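Local structure of quinone oxidoreductase (Thermus thermophilus, 1IZ0) at residues W4-K7 / R8-G11; E97-P101 / E102-A106. The protein binds NADPH and probably uses it to reduce quinones, as a medium-chain oxidoreductase related to the zinc-binding alcohol dehydrogenases. All blocks are in the same frame, centred on the assembly; numbering follows the deposited sequence.

Interaction 1 (W4-K7 / R8-G11); sequences WVLK and RLGG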
ATOM      1  N   TRP A   4      -6.794  12.210  17.191  1.00 21.54           N
ATOM      2  CA  TRP A   4      -8.094  11.747  16.737  1.00 21.26           C
ATOM      3  C   TRP A   4      -8.340  10.373  17.334  1.00 21.91           C
ATOM      4  O   TRP A   4      -7.488   9.482  17.258  1.00 19.55           O
ATOM      5  CB  TRP A   4      -8.156  11.676  15.209  1.00 20.79           C
ATOM      6  CG  TRP A   4      -8.239  13.024  14.557  1.00 22.82           C
ATOM      7  CD1 TRP A   4      -7.218  13.726  13.979  1.00 22.96           C
ATOM      8  CD2 TRP A   4      -9.412  13.836  14.416  1.00 24.52           C
ATOM      9  NE1 TRP A   4      -7.685  14.923  13.483  1.00 22.55           N
ATOM     10  CE2 TRP A   4      -9.027  15.016  13.737  1.00 23.64           C
ATOM     11  CE3 TRP A   4     -10.753  13.681  14.798  1.00 24.14           C
ATOM     12  CZ2 TRP A   4      -9.936  16.037  13.428  1.00 24.27           C
ATOM     13  CZ3 TRP A   4     -11.659  14.700  14.490  1.00 25.30           C
ATOM     14  CH2 TRP A   4     -11.242  15.862  13.810  1.00 24.12           C
ATOM     15  N   VAL A   5      -9.504  10.209  17.946  1.00 22.93           N
ATOM     16  CA  VAL A   5      -9.849   8.943  18.563  1.00 24.15           C
ATOM     17  C   VAL A   5     -11.181   8.437  18.051  1.00 23.89           C
ATOM     18  O   VAL A   5     -12.125   9.208  17.871  1.00 24.41           O
ATOM     19  CB  VAL A   5      -9.924   9.081  20.097  1.00 24.47           C
ATOM     20  CG1 VAL A   5     -10.230   7.727  20.729  1.00 27.02           C
ATOM     21  CG2 VAL A   5      -8.604   9.620  20.628  1.00 24.43           C
ATOM     22  N   LEU A   6     -11.242   7.135  17.808  1.00 24.75           N
ATOM     23  CA  LEU A   6     -12.455   6.485  17.333  1.00 25.30           C
ATOM     24  C   LEU A   6     -12.984   5.714  18.543  1.00 25.61           C
ATOM     25  O   LEU A   6     -12.376   4.737  18.977  1.00 25.27           O
ATOM     26  CB  LEU A   6     -12.105   5.539  16.176  1.00 26.30           C
ATOM     27  CG  LEU A   6     -13.162   4.866  15.281  1.00 27.50           C
ATOM     28  CD1 LEU A   6     -13.581   3.555  15.879  1.00 26.88           C
ATOM     29  CD2 LEU A   6     -14.344   5.789  15.060  1.00 27.80           C
ATOM     30  N   LYS A   7     -14.099   6.171  19.104  1.00 25.52           N
ATOM     31  CA  LYS A   7     -14.678   5.521  20.277  1.00 25.72           C
ATOM     32  C   LYS A   7     -15.645   4.387  19.959  1.00 24.34           C
ATOM     33  O   LYS A   7     -15.927   3.546  20.813  1.00 24.45           O
ATOM     34  CB  LYS A   7     -15.356   6.570  21.164  1.00 27.43           C
ATOM     35  CG  LYS A   7     -14.350   7.527  21.795  1.00 30.95           C
ATOM     36  CD  LYS A   7     -15.009   8.605  22.637  1.00 33.24           C
ATOM     37  CE  LYS A   7     -13.953   9.503  23.270  1.00 34.20           C
ATOM     38  NZ  LYS A   7     -14.567  10.625  24.036  1.00 38.36           N
ATOM     39  N   ARG A   8     -16.150   4.352  18.732  1.00 23.46           N
ATOM     40  CA  ARG A   8     -17.074   3.293  18.341  1.00 23.49           C
ATOM     41  C   ARG A   8     -16.876   2.901  16.882  1.00 23.14           C
ATOM     42  O   ARG A   8     -16.735   3.762  16.008  1.00 21.49           O
ATOM     43  CB  ARG A   8     -18.534   3.734  18.537  1.00 24.64           C
ATOM     44  CG  ARG A   8     -18.930   4.115  19.967  1.00 25.81           C
ATOM     45  CD  ARG A   8     -20.430   4.398  20.056  1.00 24.72           C
ATOM     46  NE  ARG A   8     -20.833   5.413  19.085  1.00 28.70           N
ATOM     47  CZ  ARG A   8     -20.591   6.713  19.219  1.00 28.84           C
ATOM     48  NH1 ARG A   8     -19.955   7.163  20.295  1.00 28.08           N
ATOM     49  NH2 ARG A   8     -20.962   7.559  18.268  1.00 28.31           N
ATOM     50  N   LEU A   9     -16.861   1.599  16.621  1.00 22.13           N
ATOM     51  CA  LEU A   9     -16.719   1.112  15.260  1.00 22.46           C
ATOM     52  C   LEU A   9     -17.903   1.663  14.472  1.00 20.81           C
ATOM     53  O   LEU A   9     -19.035   1.667  14.960  1.00 20.39           O
ATOM     54  CB  LEU A   9     -16.740  -0.420  15.251  1.00 24.83           C
ATOM     55  CG  LEU A   9     -15.399  -1.170  15.202  1.00 26.77           C
ATOM     56  CD1 LEU A   9     -14.301  -0.383  15.865  1.00 25.85           C
ATOM     57  CD2 LEU A   9     -15.567  -2.533  15.853  1.00 25.00           C
ATOM     58  N   GLY A  10     -17.642   2.147  13.265  1.00 20.35           N
ATOM     59  CA  GLY A  10     -18.715   2.693  12.456  1.00 20.18           C
ATOM     60  C   GLY A  10     -19.146   4.066  12.936  1.00 20.14           C
ATOM     61  O   GLY A  10     -20.055   4.669  12.366  1.00 21.55           O
ATOM     62  N   GLY A  11     -18.495   4.561  13.984  1.00 19.12           N
ATOM     63  CA  GLY A  11     -18.829   5.869  14.519  1.00 18.70           C
ATOM     64  C   GLY A  11     -17.925   6.969  13.972  1.00 19.77           C
ATOM     65  O   GLY A  11     -17.069   6.709  13.118  1.00 18.49           O
TER

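Interaction 2 (E97-P101 / E102-A106); sequences EGLSP and EEAAA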
ATOM      1  N   GLU A  97      17.977  12.046   2.482  1.00 28.97           N
ATOM      2  CA  GLU A  97      17.921  13.483   2.707  1.00 28.71           C
ATOM      3  C   GLU A  97      17.066  14.144   1.639  1.00 28.50           C
ATOM      4  O   GLU A  97      17.156  13.795   0.463  1.00 28.37           O
ATOM      5  CB  GLU A  97      19.331  14.073   2.659  1.00 31.50           C
ATOM      6  CG  GLU A  97      20.201  13.627   3.808  1.00 34.57           C
ATOM      7  CD  GLU A  97      19.707  14.180   5.126  1.00 36.96           C
ATOM      8  OE1 GLU A  97      19.821  13.473   6.155  1.00 37.43           O
ATOM      9  OE2 GLU A  97      19.207  15.330   5.124  1.00 37.90           O
ATOM     10  N   GLY A  98      16.229  15.092   2.048  1.00 28.32           N
ATOM     11  CA  GLY A  98      15.394  15.796   1.093  1.00 29.22           C
ATOM     12  C   GLY A  98      14.034  15.189   0.780  1.00 29.09           C
ATOM     13  O   GLY A  98      13.197  15.852   0.164  1.00 30.55           O
ATOM     14  N   LEU A  99      13.802  13.939   1.167  1.00 27.44           N
ATOM     15  CA  LEU A  99      12.506  13.323   0.898  1.00 25.96           C
ATOM     16  C   LEU A  99      11.479  14.140   1.670  1.00 24.65           C
ATOM     17  O   LEU A  99      11.664  14.392   2.861  1.00 23.53           O
ATOM     18  CB  LEU A  99      12.462  11.877   1.402  1.00 26.69           C
ATOM     19  CG  LEU A  99      12.059  10.749   0.442  1.00 29.04           C
ATOM     20  CD1 LEU A  99      11.582   9.560   1.266  1.00 28.41           C
ATOM     21  CD2 LEU A  99      10.965  11.192  -0.510  1.00 26.01           C
ATOM     22  N   SER A 100      10.407  14.558   1.005  1.00 21.31           N
ATOM     23  CA  SER A 100       9.381  15.334   1.691  1.00 21.82           C
ATOM     24  C   SER A 100       8.614  14.408   2.631  1.00 20.84           C
ATOM     25  O   SER A 100       8.588  13.188   2.439  1.00 18.14           O
ATOM     26  CB  SER A 100       8.402  15.951   0.691  1.00 21.11           C
ATOM     27  OG  SER A 100       7.500  14.968   0.212  1.00 24.38           O
ATOM     28  N   PRO A 101       7.991  14.975   3.674  1.00 21.55           N
ATOM     29  CA  PRO A 101       7.225  14.169   4.627  1.00 21.35           C
ATOM     30  C   PRO A 101       6.052  13.469   3.944  1.00 21.36           C
ATOM     31  O   PRO A 101       5.719  12.327   4.280  1.00 22.59           O
ATOM     32  CB  PRO A 101       6.752  15.205   5.654  1.00 22.05           C
ATOM     33  CG  PRO A 101       7.849  16.216   5.642  1.00 22.63           C
ATOM     34  CD  PRO A 101       8.121  16.365   4.153  1.00 22.88           C
ATOM     35  N   GLU A 102       5.422  14.151   2.992  1.00 20.48           N
ATOM     36  CA  GLU A 102       4.276  13.578   2.289  1.00 22.07           C
ATOM     37  C   GLU A 102       4.657  12.373   1.439  1.00 21.63           C
ATOM     38  O   GLU A 102       3.982  11.344   1.483  1.00 19.81           O
ATOM     39  CB  GLU A 102       3.593  14.621   1.394  1.00 23.15           C
ATOM     40  CG  GLU A 102       2.923  15.766   2.135  1.00 25.15           C
ATOM     41  CD  GLU A 102       3.898  16.847   2.559  1.00 28.44           C
ATOM     42  OE1 GLU A 102       3.444  17.851   3.153  1.00 31.48           O
ATOM     43  OE2 GLU A 102       5.113  16.700   2.299  1.00 27.68           O
ATOM     44  N   GLU A 103       5.728  12.500   0.660  1.00 20.44           N
ATOM     45  CA  GLU A 103       6.159  11.398  -0.190  1.00 20.32           C
ATOM     46  C   GLU A 103       6.596  10.216   0.678  1.00 19.92           C
ATOM     47  O   GLU A 103       6.353   9.056   0.333  1.00 18.88           O
ATOM     48  CB  GLU A 103       7.314  11.836  -1.102  1.00 23.06           C
ATOM     49  CG  GLU A 103       7.488  10.933  -2.319  1.00 25.91           C
ATOM     50  CD  GLU A 103       8.581  11.401  -3.262  1.00 27.82           C
ATOM     51  OE1 GLU A 103       8.602  12.602  -3.605  1.00 29.31           O
ATOM     52  OE2 GLU A 103       9.413  10.563  -3.672  1.00 28.63           O
ATOM     53  N   ALA A 104       7.245  10.512   1.802  1.00 16.47           N
ATOM     54  CA  ALA A 104       7.688   9.459   2.718  1.00 18.75           C
ATOM     55  C   ALA A 104       6.492   8.711   3.310  1.00 17.88           C
ATOM     56  O   ALA A 104       6.538   7.495   3.490  1.00 21.38           O
ATOM     57  CB  ALA A 104       8.540  10.057   3.852  1.00 14.85           C
ATOM     58  N   ALA A 105       5.416   9.433   3.602  1.00 17.50           N
ATOM     59  CA  ALA A 105       4.218   8.818   4.178  1.00 17.33           C
ATOM     60  C   ALA A 105       3.497   7.884   3.208  1.00 17.57           C
ATOM     61  O   ALA A 105       2.724   7.019   3.623  1.00 18.52           O
ATOM     62  CB  ALA A 105       3.257   9.905   4.649  1.00 17.10           C
ATOM     63  N   ALA A 106       3.755   8.054   1.917  1.00 17.67           N
ATOM     64  CA  ALA A 106       3.112   7.239   0.893  1.00 18.37           C
ATOM     65  C   ALA A 106       3.970   6.050   0.477  1.00 18.70           C
ATOM     66  O   ALA A 106       3.628   5.334  -0.468  1.00 18.37           O
ATOM     67  CB  ALA A 106       2.813   8.099  -0.327  1.00 14.60           C
TER
HETATM   68  O   HOH W   1       9.947  14.108  -1.947  1.00 24.74           O

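Interaction 1 (W4-K7 / R8-G11)
Leu6 lays the forked end of its side chain over the carbonyl of Arg8, with both methyls close to the same oxygen: CD1 lies 3.2 Å from Arg8 O and CD2 3.3 Å from it. The two branches then part company. CD1 goes on to meet the CD1 methyl of Leu9 at 4.0 Å, the apolar contact between the two leucines, while CD2 approaches Gly11 O at 3.5 Å. What brings the fork here is the first torsion of Leu6, which sets CG opposite the backbone N (chi1 -169°) and turns the branches over the chain that follows. That chain is a type II beta turn from Arg8 to Gly11, part of the connection that reverses the backbone between the antiparallel strands 2-6 and 13-17 of a beta hairpin. Gly11 N closes the turn on Arg8 O at 2.8 Å, and the third position falls to Gly10, whose positive phi of 76° suits a residue without a side chain. Arg8 O is thus gripped by an amide and also covered by the leucine methyls. Shortening Leu6 to an alanine would probably uncover this carbonyl and cost the CD1 methyl of Leu9 its contact with Leu6. Leu6 packs on Leu13 of the partner strand too, and Leu9 touches Pro55. The extended chain of Lys7 leads away from the turn to a salt bridge with Glu14, and Gly11 O accepts a hydrogen bond from Arg45 NH2.

Interaction 2 (E97-P101 / E102-A106)
The carboxylate of Glu103 carries the CD2 methyl of Leu99 over one face, 3.6 Å from its carbon CD, and a water approaches OE1 from the same side; the carboxylate of Glu102 instead brings OE2 to 3.5 Å from Pro101 CD, with Ser100 CB close by. These groups surround the N-cap of helix 101-105. Ser100 supplies the cap: its OG, placed between backbone N and carbonyl carbon (chi1 76°), accepts from Glu103 N at 3.1 Å, nearly straight at 166°. Ser100 O takes Ala104 N at 3.1 Å, the first of the helical bonds, and Pro101 O takes Ala105 N. Pro101 suits the first turn, where its missing N-H costs no helical bond. Glu102 lies alongside the proline and pairs with Arg301 of strand 297-301 through OE1, whereas Glu103 bridges to Arg270 through OE2. Leu99 CD1 reaches the methyl of Ala104, which also packs on Val64 of strand 62-67. A capping box would have the Glu103 side chain accept directly from Ser100 N; here a water stands between them, accepting from Ser100 N at 3.0 Å and donating to Glu103 OE1 at 2.6 Å.

In the fold
Interaction 1 comes first along the chain and closes long before interaction 2 opens. Their centres lie 28 Å apart and their nearest atoms about 15 Å, so they do not touch. The hairpin of strands 2-6 and 13-17 places residues 4-11 at the surface, away from the NADPH-binding residues. Residues 97-106 lead from strand 93-94 into helix 101-105, which packs on strands 62-67 and 297-301 of the mixed sheet. Neither belongs to the six-stranded parallel sheet of the Rossmann-type nucleotide-binding domain. Interaction 2 is the nearer to the cofactor site: the side chain of Ala105 is about 10 Å from that of Ala137, an NADPH-binding residue.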